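Local coordinates for putative esterase aq_1494 (Aquifex aeolicus, PDB 2EGR), which is a putative esterase of the hotdog fold that probably hydrolyses fatty acyl-CoA thioesters, at residues 23-28 against 98-103; 27-32 against 91-96. One frame throughout, in Å; residues are numbered along the deposited sequence.

Contact 1 of 2, residues 23-28 against 98-103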
ATOM      1  N   SER A  23       5.617  -7.797   1.139  1.00 13.64           N
ATOM      2  CA  SER A  23       5.106  -7.425  -0.134  1.00 13.27           C
ATOM      3  C   SER A  23       5.789  -6.148  -0.656  1.00 13.33           C
ATOM      4  O   SER A  23       5.764  -5.908  -1.829  1.00 14.23           O
ATOM      5  CB  SER A  23       3.587  -7.187  -0.063  1.00 13.08           C
ATOM      6  OG  SER A  23       3.296  -6.036   0.725  1.00 14.98           O
ATOM      7  N   ASN A  24       6.336  -5.331   0.241  1.00 12.06           N
ATOM      8  CA  ASN A  24       6.931  -4.046  -0.166  1.00 13.74           C
ATOM      9  C   ASN A  24       8.280  -4.261  -0.843  1.00 12.76           C
ATOM     10  O   ASN A  24       8.742  -3.391  -1.574  1.00 12.61           O
ATOM     11  CB  ASN A  24       7.102  -3.102   1.043  1.00 11.72           C
ATOM     12  CG  ASN A  24       5.755  -2.542   1.543  1.00 16.35           C
ATOM     13  OD1 ASN A  24       5.560  -2.270   2.738  1.00 17.55           O
ATOM     14  ND2 ASN A  24       4.862  -2.354   0.635  1.00 10.81           N
ATOM     15  N   TYR A  25       8.920  -5.398  -0.590  1.00 13.42           N
ATOM     16  CA  TYR A  25      10.193  -5.698  -1.300  1.00 14.25           C
ATOM     17  C   TYR A  25       9.994  -5.697  -2.792  1.00 14.20           C
ATOM     18  O   TYR A  25      10.832  -5.162  -3.518  1.00 14.38           O
ATOM     19  CB  TYR A  25      10.844  -7.008  -0.797  1.00 13.74           C
ATOM     20  CG  TYR A  25      11.435  -6.926   0.578  1.00 16.12           C
ATOM     21  CD1 TYR A  25      12.840  -6.959   0.747  1.00 15.12           C
ATOM     22  CD2 TYR A  25      10.623  -6.832   1.729  1.00 15.03           C
ATOM     23  CE1 TYR A  25      13.405  -6.901   2.009  1.00 17.84           C
ATOM     24  CE2 TYR A  25      11.183  -6.764   3.046  1.00 16.17           C
ATOM     25  CZ  TYR A  25      12.590  -6.822   3.157  1.00 16.98           C
ATOM     26  OH  TYR A  25      13.183  -6.776   4.388  1.00 16.40           O
ATOM     27  N   PHE A  26       8.846  -6.214  -3.280  1.00 13.72           N
ATOM     28  CA  PHE A  26       8.555  -6.182  -4.704  1.00 13.74           C
ATOM     29  C   PHE A  26       8.434  -4.761  -5.227  1.00 13.79           C
ATOM     30  O   PHE A  26       8.812  -4.490  -6.357  1.00 13.45           O
ATOM     31  CB  PHE A  26       7.342  -7.047  -5.039  1.00 14.74           C
ATOM     32  CG  PHE A  26       7.556  -8.471  -4.635  1.00 14.36           C
ATOM     33  CD1 PHE A  26       8.350  -9.328  -5.440  1.00 16.92           C
ATOM     34  CD2 PHE A  26       7.089  -8.930  -3.400  1.00 17.94           C
ATOM     35  CE1 PHE A  26       8.589 -10.645  -5.021  1.00 14.93           C
ATOM     36  CE2 PHE A  26       7.358 -10.243  -2.961  1.00 17.69           C
ATOM     37  CZ  PHE A  26       8.102 -11.099  -3.790  1.00 18.00           C
ATOM     38  N   ARG A  27       7.921  -3.865  -4.385  1.00 12.84           N
ATOM     39  CA  ARG A  27       7.825  -2.442  -4.756  1.00 12.68           C
ATOM     40  C   ARG A  27       9.207  -1.803  -4.872  1.00 14.35           C
ATOM     41  O   ARG A  27       9.468  -1.066  -5.849  1.00 15.12           O
ATOM     42  CB  ARG A  27       6.932  -1.710  -3.763  1.00 14.10           C
ATOM     43  CG  ARG A  27       5.499  -2.303  -3.783  1.00 10.82           C
ATOM     44  CD  ARG A  27       4.558  -1.654  -2.726  1.00 11.78           C
ATOM     45  NE  ARG A  27       3.193  -2.226  -2.894  1.00 12.47           N
ATOM     46  CZ  ARG A  27       2.067  -1.622  -2.509  1.00 13.63           C
ATOM     47  NH1 ARG A  27       2.140  -0.455  -1.841  1.00 13.33           N
ATOM     48  NH2 ARG A  27       0.869  -2.219  -2.750  1.00 11.91           N
ATOM     49  N   TYR A  28      10.078  -2.128  -3.917  1.00 14.43           N
ATOM     50  CA  TYR A  28      11.470  -1.695  -3.954  1.00 15.24           C
ATOM     51  C   TYR A  28      12.151  -2.193  -5.223  1.00 15.79           C
ATOM     52  O   TYR A  28      12.841  -1.415  -5.874  1.00 15.52           O
ATOM     53  CB  TYR A  28      12.252  -2.199  -2.755  1.00 15.41           C
ATOM     54  CG  TYR A  28      11.845  -1.713  -1.378  1.00 16.67           C
ATOM     55  CD1 TYR A  28      11.147  -0.524  -1.193  1.00 14.09           C
ATOM     56  CD2 TYR A  28      12.201  -2.459  -0.263  1.00 15.22           C
ATOM     57  CE1 TYR A  28      10.830  -0.081   0.111  1.00 12.69           C
ATOM     58  CE2 TYR A  28      11.913  -2.057   1.015  1.00 14.11           C
ATOM     59  CZ  TYR A  28      11.215  -0.849   1.193  1.00 12.95           C
ATOM     60  OH  TYR A  28      10.945  -0.442   2.482  1.00 16.25           O
ATOM     61  N   ILE A  98      25.578  -6.650   4.775  1.00 31.47           N
ATOM     62  CA  ILE A  98      24.838  -7.906   4.874  1.00 29.98           C
ATOM     63  C   ILE A  98      23.716  -8.060   3.864  1.00 28.94           C
ATOM     64  O   ILE A  98      22.871  -7.168   3.725  1.00 28.19           O
ATOM     65  CB  ILE A  98      24.285  -8.108   6.328  1.00 30.56           C
ATOM     66  CG1 ILE A  98      25.364  -7.861   7.408  1.00 32.25           C
ATOM     67  CG2 ILE A  98      23.574  -9.475   6.471  1.00 30.69           C
ATOM     68  CD1 ILE A  98      26.660  -8.655   7.250  1.00 34.66           C
ATOM     69  N   ALA A  99      23.724  -9.194   3.162  1.00 26.88           N
ATOM     70  CA  ALA A  99      22.597  -9.590   2.316  1.00 26.05           C
ATOM     71  C   ALA A  99      21.390  -9.989   3.179  1.00 25.74           C
ATOM     72  O   ALA A  99      21.409 -10.984   3.931  1.00 25.21           O
ATOM     73  CB  ALA A  99      22.995 -10.699   1.349  1.00 26.09           C
ATOM     74  N   VAL A 100      20.336  -9.190   3.048  1.00 24.46           N
ATOM     75  CA  VAL A 100      19.158  -9.251   3.896  1.00 23.95           C
ATOM     76  C   VAL A 100      18.009  -9.978   3.140  1.00 22.73           C
ATOM     77  O   VAL A 100      17.077 -10.527   3.755  1.00 21.78           O
ATOM     78  CB  VAL A 100      18.873  -7.761   4.309  1.00 24.67           C
ATOM     79  CG1 VAL A 100      17.525  -7.254   3.957  1.00 26.58           C
ATOM     80  CG2 VAL A 100      19.376  -7.429   5.718  1.00 24.50           C
ATOM     81  N   ALA A 101      18.082  -9.974   1.809  1.00 20.81           N
ATOM     82  CA  ALA A 101      17.163 -10.725   0.968  1.00 21.74           C
ATOM     83  C   ALA A 101      17.730 -10.891  -0.431  1.00 22.32           C
ATOM     84  O   ALA A 101      18.606 -10.115  -0.865  1.00 23.66           O
ATOM     85  CB  ALA A 101      15.777 -10.012   0.905  1.00 20.94           C
ATOM     86  N   LYS A 102      17.234 -11.894  -1.145  1.00 22.25           N
ATOM     87  CA  LYS A 102      17.557 -12.099  -2.564  1.00 22.52           C
ATOM     88  C   LYS A 102      16.289 -12.405  -3.311  1.00 22.35           C
ATOM     89  O   LYS A 102      15.411 -13.069  -2.768  1.00 23.37           O
ATOM     90  CB  LYS A 102      18.530 -13.276  -2.739  1.00 22.50           C
ATOM     91  CG  LYS A 102      19.879 -12.976  -2.190  1.00 25.32           C
ATOM     92  CD  LYS A 102      20.901 -14.001  -2.652  1.00 26.97           C
ATOM     93  CE  LYS A 102      22.287 -13.691  -2.104  1.00 29.55           C
ATOM     94  NZ  LYS A 102      23.206 -14.858  -2.486  1.00 27.66           N
ATOM     95  N   ALA A 103      16.230 -11.972  -4.568  1.00 21.93           N
ATOM     96  CA  ALA A 103      15.048 -12.099  -5.402  1.00 21.74           C
ATOM     97  C   ALA A 103      15.352 -12.162  -6.889  1.00 21.98           C
ATOM     98  O   ALA A 103      16.495 -11.905  -7.337  1.00 21.40           O
ATOM     99  CB  ALA A 103      14.115 -10.919  -5.136  1.00 21.80           C
TER
HETATM  100  O   HOH W   1      14.038  -9.532   4.637  1.00 23.71           O

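Contact 2 of 2, residues 27-32 against 91-96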
ATOM      1  N   ARG A  27       7.921  -3.865  -4.385  1.00 12.84           N
ATOM      2  CA  ARG A  27       7.825  -2.442  -4.756  1.00 12.68           C
ATOM      3  C   ARG A  27       9.207  -1.803  -4.872  1.00 14.35           C
ATOM      4  O   ARG A  27       9.468  -1.066  -5.849  1.00 15.12           O
ATOM      5  CB  ARG A  27       6.932  -1.710  -3.763  1.00 14.10           C
ATOM      6  CG  ARG A  27       5.499  -2.303  -3.783  1.00 10.82           C
ATOM      7  CD  ARG A  27       4.558  -1.654  -2.726  1.00 11.78           C
ATOM      8  NE  ARG A  27       3.193  -2.226  -2.894  1.00 12.47           N
ATOM      9  CZ  ARG A  27       2.067  -1.622  -2.509  1.00 13.63           C
ATOM     10  NH1 ARG A  27       2.140  -0.455  -1.841  1.00 13.33           N
ATOM     11  NH2 ARG A  27       0.869  -2.219  -2.750  1.00 11.91           N
ATOM     12  N   TYR A  28      10.078  -2.128  -3.917  1.00 14.43           N
ATOM     13  CA  TYR A  28      11.470  -1.695  -3.954  1.00 15.24           C
ATOM     14  C   TYR A  28      12.151  -2.193  -5.223  1.00 15.79           C
ATOM     15  O   TYR A  28      12.841  -1.415  -5.874  1.00 15.52           O
ATOM     16  CB  TYR A  28      12.252  -2.199  -2.755  1.00 15.41           C
ATOM     17  CG  TYR A  28      11.845  -1.713  -1.378  1.00 16.67           C
ATOM     18  CD1 TYR A  28      11.147  -0.524  -1.193  1.00 14.09           C
ATOM     19  CD2 TYR A  28      12.201  -2.459  -0.263  1.00 15.22           C
ATOM     20  CE1 TYR A  28      10.830  -0.081   0.111  1.00 12.69           C
ATOM     21  CE2 TYR A  28      11.913  -2.057   1.015  1.00 14.11           C
ATOM     22  CZ  TYR A  28      11.215  -0.849   1.193  1.00 12.95           C
ATOM     23  OH  TYR A  28      10.945  -0.442   2.482  1.00 16.25           O
ATOM     24  N   PHE A  29      11.935  -3.463  -5.601  1.00 15.10           N
ATOM     25  CA  PHE A  29      12.513  -3.972  -6.879  1.00 15.76           C
ATOM     26  C   PHE A  29      12.009  -3.211  -8.086  1.00 15.86           C
ATOM     27  O   PHE A  29      12.749  -2.968  -9.040  1.00 16.44           O
ATOM     28  CB  PHE A  29      12.248  -5.484  -7.048  1.00 16.12           C
ATOM     29  CG  PHE A  29      12.649  -6.293  -5.872  1.00 15.44           C
ATOM     30  CD1 PHE A  29      13.751  -5.932  -5.075  1.00 16.04           C
ATOM     31  CD2 PHE A  29      11.934  -7.448  -5.527  1.00 16.98           C
ATOM     32  CE1 PHE A  29      14.112  -6.671  -3.971  1.00 16.10           C
ATOM     33  CE2 PHE A  29      12.303  -8.193  -4.423  1.00 15.40           C
ATOM     34  CZ  PHE A  29      13.385  -7.825  -3.636  1.00 18.59           C
ATOM     35  N   GLU A  30      10.719  -2.840  -8.093  1.00 14.76           N
ATOM     36  CA  GLU A  30      10.179  -2.072  -9.175  1.00 14.99           C
ATOM     37  C   GLU A  30      10.854  -0.700  -9.200  1.00 15.18           C
ATOM     38  O   GLU A  30      11.223  -0.210 -10.281  1.00 14.97           O
ATOM     39  CB  GLU A  30       8.649  -1.915  -9.009  1.00 14.14           C
ATOM     40  CG  GLU A  30       7.985  -1.020 -10.052  1.00 14.87           C
ATOM     41  CD  GLU A  30       6.530  -0.723  -9.720  1.00 16.19           C
ATOM     42  OE1 GLU A  30       5.663  -1.611  -9.956  1.00 19.73           O
ATOM     43  OE2 GLU A  30       6.290   0.409  -9.264  1.00 14.23           O
ATOM     44  N   GLU A  31      11.017  -0.075  -8.042  1.00 14.56           N
ATOM     45  CA  GLU A  31      11.699   1.227  -8.056  1.00 15.83           C
ATOM     46  C   GLU A  31      13.120   1.074  -8.654  1.00 15.43           C
ATOM     47  O   GLU A  31      13.601   1.957  -9.409  1.00 15.72           O
ATOM     48  CB  GLU A  31      11.789   1.795  -6.649  1.00 15.89           C
ATOM     49  CG  GLU A  31      10.434   2.066  -5.993  1.00 15.14           C
ATOM     50  CD  GLU A  31      10.568   2.759  -4.627  1.00 19.32           C
ATOM     51  OE1 GLU A  31      11.697   3.083  -4.171  1.00 19.11           O
ATOM     52  OE2 GLU A  31       9.523   2.980  -4.020  1.00 18.88           O
ATOM     53  N   ALA A  32      13.798  -0.009  -8.267  1.00 15.57           N
ATOM     54  CA  ALA A  32      15.167  -0.254  -8.754  1.00 16.47           C
ATOM     55  C   ALA A  32      15.197  -0.436 -10.265  1.00 18.15           C
ATOM     56  O   ALA A  32      16.024   0.200 -10.951  1.00 18.73           O
ATOM     57  CB  ALA A  32      15.848  -1.396  -8.010  1.00 16.03           C
ATOM     58  N   TYR A  91      18.212  -9.722  -7.877  1.00 20.05           N
ATOM     59  CA  TYR A  91      18.322  -8.627  -6.931  1.00 19.76           C
ATOM     60  C   TYR A  91      18.929  -9.183  -5.674  1.00 19.97           C
ATOM     61  O   TYR A  91      18.574 -10.312  -5.234  1.00 20.50           O
ATOM     62  CB  TYR A  91      16.945  -8.000  -6.559  1.00 18.71           C
ATOM     63  CG  TYR A  91      16.034  -7.677  -7.695  1.00 18.74           C
ATOM     64  CD1 TYR A  91      15.942  -6.398  -8.193  1.00 17.13           C
ATOM     65  CD2 TYR A  91      15.236  -8.647  -8.252  1.00 18.26           C
ATOM     66  CE1 TYR A  91      15.083  -6.095  -9.242  1.00 16.33           C
ATOM     67  CE2 TYR A  91      14.383  -8.368  -9.292  1.00 15.26           C
ATOM     68  CZ  TYR A  91      14.315  -7.105  -9.795  1.00 13.55           C
ATOM     69  OH  TYR A  91      13.447  -6.869 -10.794  1.00 15.90           O
ATOM     70  N   ILE A  92      19.863  -8.434  -5.091  1.00 18.98           N
ATOM     71  CA  ILE A  92      20.285  -8.661  -3.724  1.00 20.01           C
ATOM     72  C   ILE A  92      20.059  -7.389  -2.909  1.00 19.90           C
ATOM     73  O   ILE A  92      20.446  -6.297  -3.324  1.00 18.23           O
ATOM     74  CB  ILE A  92      21.788  -9.110  -3.588  1.00 21.11           C
ATOM     75  CG1 ILE A  92      22.038 -10.351  -4.447  1.00 23.46           C
ATOM     76  CG2 ILE A  92      22.109  -9.422  -2.139  1.00 22.13           C
ATOM     77  CD1 ILE A  92      23.468 -10.455  -5.006  1.00 29.31           C
ATOM     78  N   VAL A  93      19.390  -7.547  -1.777  1.00 19.22           N
ATOM     79  CA  VAL A  93      19.157  -6.413  -0.886  1.00 19.15           C
ATOM     80  C   VAL A  93      20.200  -6.412   0.201  1.00 19.55           C
ATOM     81  O   VAL A  93      20.291  -7.364   0.990  1.00 20.83           O
ATOM     82  CB  VAL A  93      17.737  -6.435  -0.279  1.00 18.97           C
ATOM     83  CG1 VAL A  93      17.564  -5.218   0.682  1.00 18.17           C
ATOM     84  CG2 VAL A  93      16.688  -6.437  -1.403  1.00 17.61           C
ATOM     85  N   PHE A  94      21.016  -5.355   0.228  1.00 19.84           N
ATOM     86  CA  PHE A  94      22.046  -5.199   1.253  1.00 21.09           C
ATOM     87  C   PHE A  94      21.709  -4.176   2.312  1.00 22.15           C
ATOM     88  O   PHE A  94      21.200  -3.094   2.015  1.00 21.64           O
ATOM     89  CB  PHE A  94      23.386  -4.784   0.618  1.00 21.39           C
ATOM     90  CG  PHE A  94      24.055  -5.887  -0.141  1.00 20.41           C
ATOM     91  CD1 PHE A  94      24.774  -6.876   0.537  1.00 23.49           C
ATOM     92  CD2 PHE A  94      23.953  -5.951  -1.519  1.00 22.19           C
ATOM     93  CE1 PHE A  94      25.393  -7.913  -0.170  1.00 23.18           C
ATOM     94  CE2 PHE A  94      24.571  -6.981  -2.235  1.00 22.81           C
ATOM     95  CZ  PHE A  94      25.290  -7.955  -1.555  1.00 21.32           C
ATOM     96  N   LYS A  95      22.033  -4.516   3.554  1.00 23.49           N
ATOM     97  CA  LYS A  95      22.044  -3.554   4.643  1.00 24.47           C
ATOM     98  C   LYS A  95      23.378  -3.666   5.393  1.00 25.90           C
ATOM     99  O   LYS A  95      23.715  -4.712   5.957  1.00 24.70           O
ATOM    100  CB  LYS A  95      20.845  -3.824   5.561  1.00 25.11           C
ATOM    101  CG  LYS A  95      20.811  -3.052   6.873  1.00 24.66           C
ATOM    102  CD  LYS A  95      19.753  -3.697   7.795  1.00 25.28           C
ATOM    103  CE  LYS A  95      19.841  -3.138   9.179  1.00 27.65           C
ATOM    104  NZ  LYS A  95      18.734  -3.519  10.133  1.00 27.77           N
ATOM    105  N   GLU A  96      24.124  -2.568   5.408  1.00 28.56           N
ATOM    106  CA  GLU A  96      25.485  -2.579   5.939  1.00 30.83           C
ATOM    107  C   GLU A  96      26.266  -3.694   5.206  1.00 31.46           C
ATOM    108  O   GLU A  96      26.224  -3.750   3.980  1.00 32.12           O
ATOM    109  CB  GLU A  96      25.469  -2.644   7.467  1.00 31.72           C
ATOM    110  CG  GLU A  96      25.288  -1.221   8.024  1.00 36.83           C
ATOM    111  CD  GLU A  96      24.534  -1.136   9.330  1.00 42.65           C
ATOM    112  OE1 GLU A  96      23.605  -1.934   9.582  1.00 45.72           O
ATOM    113  OE2 GLU A  96      24.863  -0.222  10.115  1.00 46.60           O
TER

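Contact 1 of 2, residues 23-28 against 98-103
Tyr25 reaches the strand because its CG sits anti to its own carbonyl carbon and beside the backbone N (chi1 -71°), which carries the ring away from helix 22-39 toward Ala101 and Val100. The ring touches through CE1 of Tyr25, which lies 4.1 Å from CB of Ala101, the methyl standing obliquely to the ring. Further out, OH of Tyr25 passes 4.4 Å from CG1 of Val100, a looser approach to the valine branch. The backbones stay well apart, with CA of Tyr25 and CA of Ala101 8.9 Å from each other, so the gap is spanned by one tyrosine meeting short side chains.

The phenol oxygen also has a polar route to the strand. A water 2.9 Å from OH of Tyr25 is hydrogen-bonded to it, and the same water donates a weak bond of 3.3 Å to O of Val100. Val100 and Ala101 form a classic beta bulge, both facing Val93 on the adjoining strand 86-95, and both direct their side chains at the helix. The tyrosine thus meets two consecutive residues of one strand. Around this pair, the Tyr25 ring meets Tyr63 edge-to-face and also touches Leu67, while Phe26, one residue along the helix, stacks on Phe26 of the second subunit.

The Tyr25 side chain lies about 9 Å from that of Asp15, the predicted active-site residue. The chemistry is mainly apolar and rather light, and the water gives the buried hydroxyl a hydrogen-bonding partner and an indirect, weak tether to the bulged backbone.

Contact 2 of 2, residues 27-32 against 91-96
Phe29 and Tyr91 lie one over the other as an offset stack, centroids 4.5 Å apart and planes 21° from parallel, and this is the close-packed part of the contact. The displacement brings the root of the phenylalanine over the tyrosine ring: CB of Phe29 stands 3.6 Å from CE1 of Tyr91, and its CH-pi approach is 20° off the ring normal. Farther along, CD1 of Phe29 is 3.8 Å from CD1 of Tyr91. In both residues CG is anti to the carbonyl carbon (chi1 -51° for Phe29), which brings the helix ring and the strand ring face to face.

Val93, two residues along the strand, meets the phenylalanine differently. Its CG2 comes in at the rim, near the ring plane, 3.6 Å from CE1 of Phe29, so Phe29 is packed over a face by Tyr91 and at an edge by Val93. Tyr91 OH is hydrogen-bonded beyond the stack to Thr105 and Arg33. With an alanine at Tyr91, one face of Phe29 would probably lose its stacking partner, and Thr105 and Arg33 the hydroxyl they share.

The looser side lies on the opposite face of the strand, where Ile92 and Phe94 alternate away from the helix and are partly exposed; Glu96, past the strand's end, is exposed. On the helix, Glu30 points away from the strand and hydrogen-bonds the backbone N of Tyr12 of the third subunit. A long helix wrapped by a curved antiparallel sheet is the hallmark of the hotdog fold, and here Phe29 and Tyr91 fill part of the space where the two meet.

Both contacts are buried and use the same helix, 22-39, against neighbouring strands of one antiparallel sheet: 98-111 in contact 1 and 86-95 in contact 2. Their helix segments overlap along 22-39, and their centres are about 5 Å apart. Backbone pairing between the strands joins them, with Val100 N 2.8 Å from Val93 O, and Ala103 packs directly on Phe29. Contact 2 buries about twice the area, 209 Å² against 100 Å², and meets through apolar and ring contacts alone, with the Tyr91 hydroxyl bonded outside it. Contact 1, nearer the predicted active-site residue but farther from the chain's centre, is a lighter meeting of one tyrosine with small side chains, supplemented by water.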